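Local coordinates for protein dipeptidase (Streptococcus thermophilus, PDB 3PEB) that probably hydrolyses dipeptides as a manganese-dependent peptidase of the M24B family, this chain being its N-terminal creatinase/prolidase-type domain, at residues 12-15 / 21-24; 46-51 / 117-122; 66-69 / 74-77; 87-90 / 94-97. All coordinates share one frame; numbering follows the deposited sequence. Where two conformers were deposited one is given.

Contact 1: 12-15 / 21-24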
# COMPACT_ATOMS: atom_id res chain seq x y z
N HIS A 12 -2.86 -10.18 10.18
CA HIS A 12 -3.39 -10.54 11.51
C HIS A 12 -3.81 -9.27 12.26
O HIS A 12 -4.87 -9.22 12.89
CB HIS A 12 -2.33 -11.34 12.31
CG HIS A 12 -2.75 -11.71 13.70
ND1 HIS A 12 -3.41 -12.88 13.99
CD2 HIS A 12 -2.60 -11.06 14.89
CE1 HIS A 12 -3.65 -12.95 15.29
NE2 HIS A 12 -3.18 -11.85 15.86
N PHE A 13 -2.96 -8.25 12.20
CA PHE A 13 -3.25 -6.97 12.82
C PHE A 13 -4.52 -6.34 12.24
O PHE A 13 -5.37 -5.86 13.00
CB PHE A 13 -2.07 -6.02 12.65
CG PHE A 13 -2.37 -4.62 13.08
CD1 PHE A 13 -2.88 -3.71 12.20
CD2 PHE A 13 -2.18 -4.23 14.41
CE1 PHE A 13 -3.17 -2.38 12.62
CE2 PHE A 13 -2.46 -2.93 14.83
CZ PHE A 13 -2.97 -2.01 13.93
N LEU A 14 -4.65 -6.37 10.91
CA LEU A 14 -5.84 -5.82 10.25
C LEU A 14 -7.10 -6.54 10.76
O LEU A 14 -8.12 -5.91 11.14
CB LEU A 14 -5.74 -5.92 8.73
CG LEU A 14 -4.68 -5.06 8.04
CD1 LEU A 14 -4.60 -5.39 6.51
CD2 LEU A 14 -5.07 -3.58 8.30
N ASN A 15 -7.01 -7.86 10.77
CA ASN A 15 -8.12 -8.69 11.17
C ASN A 15 -8.54 -8.43 12.61
O ASN A 15 -9.71 -8.28 12.88
CB ASN A 15 -7.76 -10.17 10.93
CG ASN A 15 -8.86 -11.11 11.37
OD1 ASN A 15 -8.77 -11.68 12.43
ND2 ASN A 15 -9.92 -11.21 10.58
N LEU A 21 -7.89 -3.49 4.94
CA LEU A 21 -6.79 -3.04 4.11
C LEU A 21 -5.78 -2.19 4.86
O LEU A 21 -6.16 -1.25 5.60
CB LEU A 21 -7.32 -2.23 2.92
CG LEU A 21 -6.27 -1.58 1.97
CD1 LEU A 21 -5.47 -2.60 1.16
CD2 LEU A 21 -6.99 -0.60 1.00
N ALA A 22 -4.49 -2.49 4.65
CA ALA A 22 -3.41 -1.56 5.01
C ALA A 22 -2.83 -0.96 3.72
O ALA A 22 -2.52 -1.68 2.76
CB ALA A 22 -2.26 -2.25 5.82
N ILE A 23 -2.61 0.35 3.74
CA ILE A 23 -1.94 1.04 2.65
C ILE A 23 -0.60 1.49 3.17
O ILE A 23 -0.52 2.38 4.03
CB ILE A 23 -2.75 2.28 2.13
CG1 ILE A 23 -4.13 1.84 1.66
CG2 ILE A 23 -1.96 2.98 0.97
CD1 ILE A 23 -5.06 3.00 1.20
N VAL A 24 0.46 0.86 2.67
CA VAL A 24 1.82 1.10 3.10
C VAL A 24 2.46 2.03 2.08
O VAL A 24 2.46 1.74 0.88
CB VAL A 24 2.59 -0.24 3.23
CG1 VAL A 24 4.08 -0.02 3.59
CG2 VAL A 24 1.93 -1.13 4.31
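Leu14 is the side chain through which helix 6-16 meets Leu21 and Ala22, at the start of strand 21-24. This is helix-on-sheet packing in an alpha/beta domain: the strand lies inside a six-stranded mixed sheet, and the helix that precedes it in the chain folds back against one face. The closest backbones are at Leu14 and Leu21, with CA atoms 6.8 Å apart, near enough for one leucine to bridge the gap.

The apolar part of the contact is small and buried. Leu14 has CG opposite its own carbonyl carbon (chi1 -67°), which sends the forked end of the chain toward the strand. Both branches are then equally distant from the methyl group of Ala22, CD1 and CD2 each lying 4.0 Å from its CB. Tyr101 and Ser19 also touch Leu14.

Van der Waals contact with the main chain makes up the rest, and no hydrogen bond joins the two segments. The strand's peptide groups pair within the sheet instead, Ala22 with Val49 and Leu21 with Tyr101. The CB of Leu21 points away from the helix, toward the other face, so this residue meets Leu14 with its backbone and not with its side chain. The two branches share the Leu21-Ala22 peptide: CD2 lies 3.7 Å from Leu21 O, and CD1 comes within 3.4 Å of Ala22 N.

Contact 2: 46-51 / 117-122. With NA (sodium ion), chain M.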
# COMPACT_ATOMS: atom_id res chain seq x y z
N PHE A 46 2.47 2.73 -3.56
CA PHE A 46 1.67 2.21 -2.44
C PHE A 46 1.64 0.69 -2.51
O PHE A 46 1.41 0.12 -3.58
CB PHE A 46 0.22 2.69 -2.51
CG PHE A 46 0.06 4.17 -2.39
CD1 PHE A 46 0.25 4.81 -1.19
CD2 PHE A 46 -0.32 4.93 -3.50
CE1 PHE A 46 0.09 6.21 -1.09
CE2 PHE A 46 -0.50 6.32 -3.40
CZ PHE A 46 -0.26 6.95 -2.19
N LEU A 47 1.86 0.05 -1.36
CA LEU A 47 1.64 -1.38 -1.23
C LEU A 47 0.31 -1.55 -0.53
O LEU A 47 0.11 -1.08 0.61
CB LEU A 47 2.76 -2.03 -0.44
CG LEU A 47 2.58 -3.51 -0.05
CD1 LEU A 47 2.75 -4.38 -1.30
CD2 LEU A 47 3.60 -3.87 1.06
N PHE A 48 -0.59 -2.26 -1.20
CA PHE A 48 -1.94 -2.52 -0.70
C PHE A 48 -1.99 -3.92 -0.11
O PHE A 48 -1.95 -4.91 -0.85
CB PHE A 48 -2.96 -2.35 -1.85
CG PHE A 48 -2.99 -0.98 -2.42
CD1 PHE A 48 -3.63 0.04 -1.74
CD2 PHE A 48 -2.36 -0.69 -3.64
CE1 PHE A 48 -3.64 1.35 -2.25
CE2 PHE A 48 -2.37 0.62 -4.16
CZ PHE A 48 -3.00 1.64 -3.51
N VAL A 49 -2.00 -4.02 1.22
CA VAL A 49 -2.05 -5.27 1.91
C VAL A 49 -3.48 -5.50 2.39
O VAL A 49 -3.90 -4.99 3.43
CB VAL A 49 -1.04 -5.39 3.10
CG1 VAL A 49 -1.05 -6.83 3.63
CG2 VAL A 49 0.38 -4.97 2.66
N TYR A 50 -4.23 -6.25 1.60
CA TYR A 50 -5.57 -6.65 1.98
C TYR A 50 -5.61 -7.69 3.09
O TYR A 50 -4.74 -8.57 3.20
CB TYR A 50 -6.33 -7.17 0.78
CG TYR A 50 -6.75 -6.11 -0.22
CD1 TYR A 50 -7.88 -5.33 -0.01
CD2 TYR A 50 -6.01 -5.89 -1.38
CE1 TYR A 50 -8.28 -4.38 -0.91
CE2 TYR A 50 -6.40 -4.96 -2.31
CZ TYR A 50 -7.52 -4.17 -2.06
OH TYR A 50 -7.94 -3.26 -2.98
N GLU A 51 -6.67 -7.61 3.89
CA GLU A 51 -6.89 -8.53 4.98
C GLU A 51 -7.13 -9.97 4.45
O GLU A 51 -6.59 -10.93 5.01
CB GLU A 51 -8.10 -8.07 5.77
CG GLU A 51 -8.47 -8.94 6.96
CD GLU A 51 -9.85 -8.62 7.51
OE1 GLU A 51 -10.69 -8.01 6.82
OE2 GLU A 51 -10.11 -9.03 8.64
N THR A 117 -9.72 10.23 -2.47
CA THR A 117 -10.53 10.27 -3.69
C THR A 117 -10.80 8.84 -4.23
O THR A 117 -11.74 8.64 -5.00
CB THR A 117 -9.95 11.11 -4.83
OG1 THR A 117 -8.74 10.52 -5.31
CG2 THR A 117 -9.70 12.59 -4.39
N VAL A 118 -9.96 7.88 -3.86
CA VAL A 118 -10.06 6.49 -4.33
C VAL A 118 -10.91 5.66 -3.35
O VAL A 118 -11.81 4.92 -3.75
CB VAL A 118 -8.65 5.89 -4.48
CG1 VAL A 118 -8.70 4.39 -4.89
CG2 VAL A 118 -7.82 6.67 -5.52
N PHE A 119 -10.60 5.76 -2.06
CA PHE A 119 -11.16 4.89 -1.04
C PHE A 119 -12.26 5.52 -0.26
O PHE A 119 -12.12 6.64 0.22
CB PHE A 119 -10.07 4.42 -0.07
CG PHE A 119 -9.04 3.55 -0.73
CD1 PHE A 119 -9.28 2.19 -0.92
CD2 PHE A 119 -7.88 4.09 -1.23
CE1 PHE A 119 -8.36 1.41 -1.55
CE2 PHE A 119 -6.94 3.30 -1.88
CZ PHE A 119 -7.17 1.96 -2.05
N GLU A 120 -13.35 4.77 -0.15
CA GLU A 120 -14.47 5.11 0.71
C GLU A 120 -14.24 4.35 2.01
O GLU A 120 -14.30 3.09 2.03
CB GLU A 120 -15.79 4.65 0.07
CG GLU A 120 -17.05 4.98 0.90
CD GLU A 120 -17.46 6.44 0.83
OE1 GLU A 120 -16.81 7.25 0.12
OE2 GLU A 120 -18.47 6.78 1.50
N GLY A 121 -13.93 5.09 3.06
CA GLY A 121 -13.82 4.55 4.40
C GLY A 121 -13.04 5.44 5.33
O GLY A 121 -12.56 6.52 4.95
N ARG A 122 -12.91 4.97 6.57
CA ARG A 122 -12.28 5.68 7.65
C ARG A 122 -10.84 5.23 7.78
O ARG A 122 -10.56 4.02 7.80
CB ARG A 122 -13.01 5.35 8.97
CG ARG A 122 -12.41 6.07 10.15
CD ARG A 122 -13.27 5.94 11.39
NE ARG A 122 -12.92 4.75 12.17
CZ ARG A 122 -13.71 3.70 12.36
NH1 ARG A 122 -14.93 3.63 11.83
NH2 ARG A 122 -13.28 2.69 13.11
NA NA M . -12.94 8.76 0.68
O HOH W 1 -14.49 8.40 -1.32
O HOH W 2 -11.82 8.34 2.78
O HOH W 3 -13.71 10.97 0.85
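Phe48 and Phe119 join the inner strand 46-50 to the turn that follows helix 109-118, some seventy residues further along the chain. The arrangement belongs to the hydrophobic core of an alpha/beta fold, where a sheet residue meets the corner between a helix and the edge strand 122-125.

Phe119 contributes most. Its CG lies opposite the carbonyl carbon (chi1 -66°), and the ring is driven inward among Leu21, Ile23 and Ile100, ending at the ring of Phe48. The two rings are skewed, with planes at 40° and centroids 5.9 Å apart, neither stacked nor T-shaped. Their nearest approach is Phe48 CE1 to Phe119 CZ, 3.6 Å. Val118 CG1 sits over one face of the Phe119 ring, 3.6 Å above its plane and displaced toward the rim.

Tyr50, two residues along the strand from Phe48, adds a small flank. It keeps more distance from Phe119, and its OH is hydrogen-bonded to Ser94 O.

Although the ring of Phe119 is buried, its carbonyl is turned away from the core and helps bind a sodium ion, together with Gln116 O and three waters. Two of these waters are also held by the protein: one donates to Glu120 OE1, the other to Gly121 O. The sodium lies 2.3 Å from Phe119 O.

Contact 3: 66-69 / 74-77. With NA (sodium ion), chain N; EDO (1,2-ethanediol), chain G; EDO (1,2-ethanediol), chain I.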
# COMPACT_ATOMS: atom_id res chain seq x y z
N ARG A 66 11.10 -4.45 -12.54
CA ARG A 66 11.95 -4.86 -11.41
C ARG A 66 11.11 -5.39 -10.24
O ARG A 66 11.44 -6.45 -9.69
CB ARG A 66 12.88 -3.72 -10.94
CG ARG A 66 13.89 -4.14 -9.84
CD ARG A 66 14.92 -3.05 -9.58
NE ARG A 66 14.34 -1.81 -9.01
CZ ARG A 66 14.28 -1.51 -7.71
NH1 ARG A 66 14.73 -2.36 -6.79
NH2 ARG A 66 13.77 -0.33 -7.32
N ALA A 67 10.04 -4.69 -9.88
CA ALA A 67 9.19 -5.12 -8.78
C ALA A 67 8.60 -6.49 -9.09
O ALA A 67 8.62 -7.36 -8.25
CB ALA A 67 8.08 -4.10 -8.50
N SER A 68 8.09 -6.67 -10.30
CA SER A 68 7.49 -7.92 -10.73
C SER A 68 8.49 -9.08 -10.68
O SER A 68 8.09 -10.22 -10.46
CB SER A 68 6.93 -7.78 -12.15
OG SER A 68 5.93 -6.77 -12.17
N SER A 69 9.76 -8.80 -10.90
CA SER A 69 10.80 -9.82 -10.90
C SER A 69 11.11 -10.31 -9.49
O SER A 69 11.67 -11.38 -9.33
CB SER A 69 12.10 -9.31 -11.56
OG SER A 69 12.77 -8.41 -10.69
N PRO A 74 0.60 -9.28 -7.59
CA PRO A 74 0.48 -8.35 -8.71
C PRO A 74 1.16 -6.97 -8.49
O PRO A 74 1.09 -6.40 -7.40
CB PRO A 74 -1.03 -8.16 -8.84
CG PRO A 74 -1.59 -9.52 -8.41
CD PRO A 74 -0.72 -9.86 -7.23
N VAL A 75 1.82 -6.50 -9.53
CA VAL A 75 2.44 -5.17 -9.56
C VAL A 75 1.80 -4.43 -10.74
O VAL A 75 1.67 -4.99 -11.85
CB VAL A 75 3.95 -5.26 -9.76
CG1 VAL A 75 4.55 -3.83 -9.83
CG2 VAL A 75 4.61 -6.06 -8.62
N PHE A 76 1.41 -3.18 -10.52
CA PHE A 76 0.92 -2.35 -11.59
C PHE A 76 1.43 -0.93 -11.43
O PHE A 76 1.96 -0.57 -10.37
CB PHE A 76 -0.60 -2.42 -11.77
CG PHE A 76 -1.43 -1.80 -10.67
CD1 PHE A 76 -1.33 -2.20 -9.36
CD2 PHE A 76 -2.39 -0.83 -10.98
CE1 PHE A 76 -2.13 -1.64 -8.36
CE2 PHE A 76 -3.23 -0.30 -10.00
CZ PHE A 76 -3.10 -0.68 -8.71
N GLY A 77 1.35 -0.17 -12.50
CA GLY A 77 1.93 1.19 -12.50
C GLY A 77 1.32 2.24 -13.40
O GLY A 77 0.27 2.04 -14.00
NA NA N . 6.09 -11.46 -10.01
C1 EDO G . 14.92 -5.50 -4.66
O1 EDO G . 15.01 -4.13 -4.25
C2 EDO G . 14.92 -5.71 -6.18
O2 EDO G . 15.95 -4.96 -6.84
C1 EDO I . 14.60 -0.17 -12.22
O1 EDO I . 13.50 -0.40 -11.34
C2 EDO I . 14.65 1.30 -12.62
O2 EDO I . 15.08 1.39 -13.98
O HOH W 4 3.76 -6.94 -13.77
O HOH W 5 6.14 -11.82 -12.30
O HOH W 6 4.25 -13.11 -9.86
O HOH W 7 4.46 -9.64 -9.87
O HOH W 8 7.63 -13.39 -9.68
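Ser68 OG, which rests against Val75, is held from two directions: it is hydrogen-bonded to Val64 O, one turn back in helix 64-70, and it accepts a 2.7 Å bond from a water. The same water reaches Val75 O across the contact, but at 3.4 Å that second bond is weak. The hydroxyl therefore has its polar needs met while its oxygen lies 3.5 Å from Val75 CB.

The apolar half of the contact is made by Ala67. Its CB points toward the strand and fits between the branches of Val75, 3.8 Å from CG1 and 4.0 Å from CG2. With CG1 opposite the backbone N (chi1 178°), both valine methyls are spread against the helix, so that Val75 spans the neighbouring residues Ala67 and Ser68. Leu57 and Phe36 also pack on Ala67, and Val59 on Val75.

Toward its C-terminal end the helix turns carbonyl oxygens outward. Ser68 O binds a sodium ion at 2.4 Å, and Leu71 O and four waters complete the shell of six oxygens. Ser69 OG donates a 2.6 Å bond to Arg66 O, while the guanidinium group of Arg66, remote from the strand, forms a salt bridge with Glu63.

Helix 64-70 is the crossover between strands 56-60 and 75-78, which run parallel and adjacent. Its small residues Ala67 and Ser68 pack on the second strand of this classical beta-alpha-beta unit, here at the edge of the sheet.

Contact 4: 87-90 / 94-97. With EDO (1,2-ethanediol), chain H.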
# COMPACT_ATOMS: atom_id res chain seq x y z
N LYS A 87 -5.60 5.59 -11.98
CA LYS A 87 -5.01 4.26 -12.25
C LYS A 87 -5.19 3.29 -11.08
O LYS A 87 -5.56 2.12 -11.28
CB LYS A 87 -3.54 4.39 -12.57
CG LYS A 87 -2.99 3.22 -13.34
CD LYS A 87 -3.36 3.31 -14.84
CE LYS A 87 -2.93 2.04 -15.59
NZ LYS A 87 -1.50 2.09 -16.04
N ILE A 88 -4.96 3.76 -9.86
CA ILE A 88 -5.19 2.92 -8.67
C ILE A 88 -6.64 2.44 -8.62
O ILE A 88 -6.91 1.23 -8.47
CB ILE A 88 -4.81 3.66 -7.38
CG1 ILE A 88 -3.30 3.89 -7.31
CG2 ILE A 88 -5.28 2.88 -6.15
CD1 ILE A 88 -2.88 5.00 -6.29
N LYS A 89 -7.57 3.38 -8.77
CA LYS A 89 -8.98 3.08 -8.72
C LYS A 89 -9.37 2.07 -9.78
O LYS A 89 -10.18 1.21 -9.51
CB LYS A 89 -9.80 4.35 -8.97
CG LYS A 89 -11.32 4.19 -8.93
CD LYS A 89 -11.81 3.96 -7.54
CE LYS A 89 -13.34 4.00 -7.46
NZ LYS A 89 -13.73 3.99 -6.00
N ALA A 90 -8.83 2.21 -11.00
CA ALA A 90 -9.15 1.30 -12.09
C ALA A 90 -8.51 -0.07 -11.89
O ALA A 90 -9.05 -1.09 -12.32
CB ALA A 90 -8.71 1.92 -13.45
N SER A 94 -11.25 -3.74 -5.07
CA SER A 94 -11.92 -3.37 -3.86
C SER A 94 -11.38 -2.03 -3.33
O SER A 94 -10.24 -1.95 -2.90
CB SER A 94 -11.73 -4.44 -2.82
OG SER A 94 -12.37 -4.07 -1.63
N THR A 95 -12.24 -1.02 -3.35
CA THR A 95 -11.90 0.28 -2.78
C THR A 95 -12.93 0.77 -1.76
O THR A 95 -12.80 1.87 -1.26
CB THR A 95 -11.72 1.31 -3.89
OG1 THR A 95 -12.94 1.43 -4.63
CG2 THR A 95 -10.57 0.92 -4.83
N ASP A 96 -13.94 -0.03 -1.46
CA ASP A 96 -14.90 0.29 -0.40
C ASP A 96 -14.60 -0.60 0.80
O ASP A 96 -14.98 -1.78 0.85
CB ASP A 96 -16.33 0.10 -0.88
CG ASP A 96 -16.74 1.13 -1.91
OD1 ASP A 96 -17.64 1.95 -1.61
OD2 ASP A 96 -16.15 1.13 -3.01
N ILE A 97 -13.87 -0.04 1.76
CA ILE A 97 -13.38 -0.76 2.92
C ILE A 97 -13.67 0.13 4.09
O ILE A 97 -13.14 1.23 4.16
CB ILE A 97 -11.87 -1.02 2.80
CG1 ILE A 97 -11.57 -1.86 1.55
CG2 ILE A 97 -11.31 -1.71 4.03
CD1 ILE A 97 -10.43 -1.34 0.83
C1 EDO H . -13.66 0.22 -7.44
O1 EDO H . -14.12 -0.66 -6.40
C2 EDO H . -12.21 -0.11 -7.73
O2 EDO H . -11.98 -0.41 -9.12
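With CG opposite its backbone N (chi1 -179°) and a bend at chi2 (71°), Lys89 reaches out from the flank of its helix, near the C-terminal end, and lays its ammonium group beside Thr95. Thr95 answers with chi1 60°, which lifts OG1 into the path of the lysine, and the two side chains cross at about a right angle. Lys89 NZ and Thr95 OG1 come to 3.0 Å. A firm partner of the ammonium group is Val118 O, to which NZ is hydrogen-bonded; this carbonyl near the end of helix 109-118 helps hold the lysine over toward Thr95.

The contact closes a tight connection in the alpha/beta fold, where helix 84-91 ends and the chain turns back within a few residues into strand 96-102. In chain order this helix connects strands 75-78 and 96-102, which point the same way in the sheet; Ile88 on its inner side packs against Phe46, Phe48 and Phe58. Lys89 lies on the outer, exposed side, whereas Thr95 is buried, with its CB turned toward the helix and Val118 and Phe119 against it.

A molecule of 1,2-ethanediol, probably from the crystallisation liquor, occupies the angle between the two side chains. Its carbons lie along the aliphatic part of Lys89, C1 being 3.8 Å from CE, and its C2 is 3.5 Å from Thr95 CG2.

Overall arrangement
All four contacts tie other elements to one mixed sheet, from opposite faces. Contacts 1 and 3 lie on the same face, about 20 Å apart between centres, under helices 6-16 and 64-70. Contacts 2 and 4, with centres about 7 Å apart, share the other face. Leu21 of contact 1 has its side chain on that second face, where CD2 lies 3.5 Å from Phe119 CE1 and 3.5 Å from Ile97 CD1. Phe76 CE2 meets Lys87 O at 3.6 Å, joining contacts 3 and 4. One sodium ion is bound at contact 2 and another at contact 3; in M24 peptidases the catalytic metals belong to the C-terminal domain, absent from this construct.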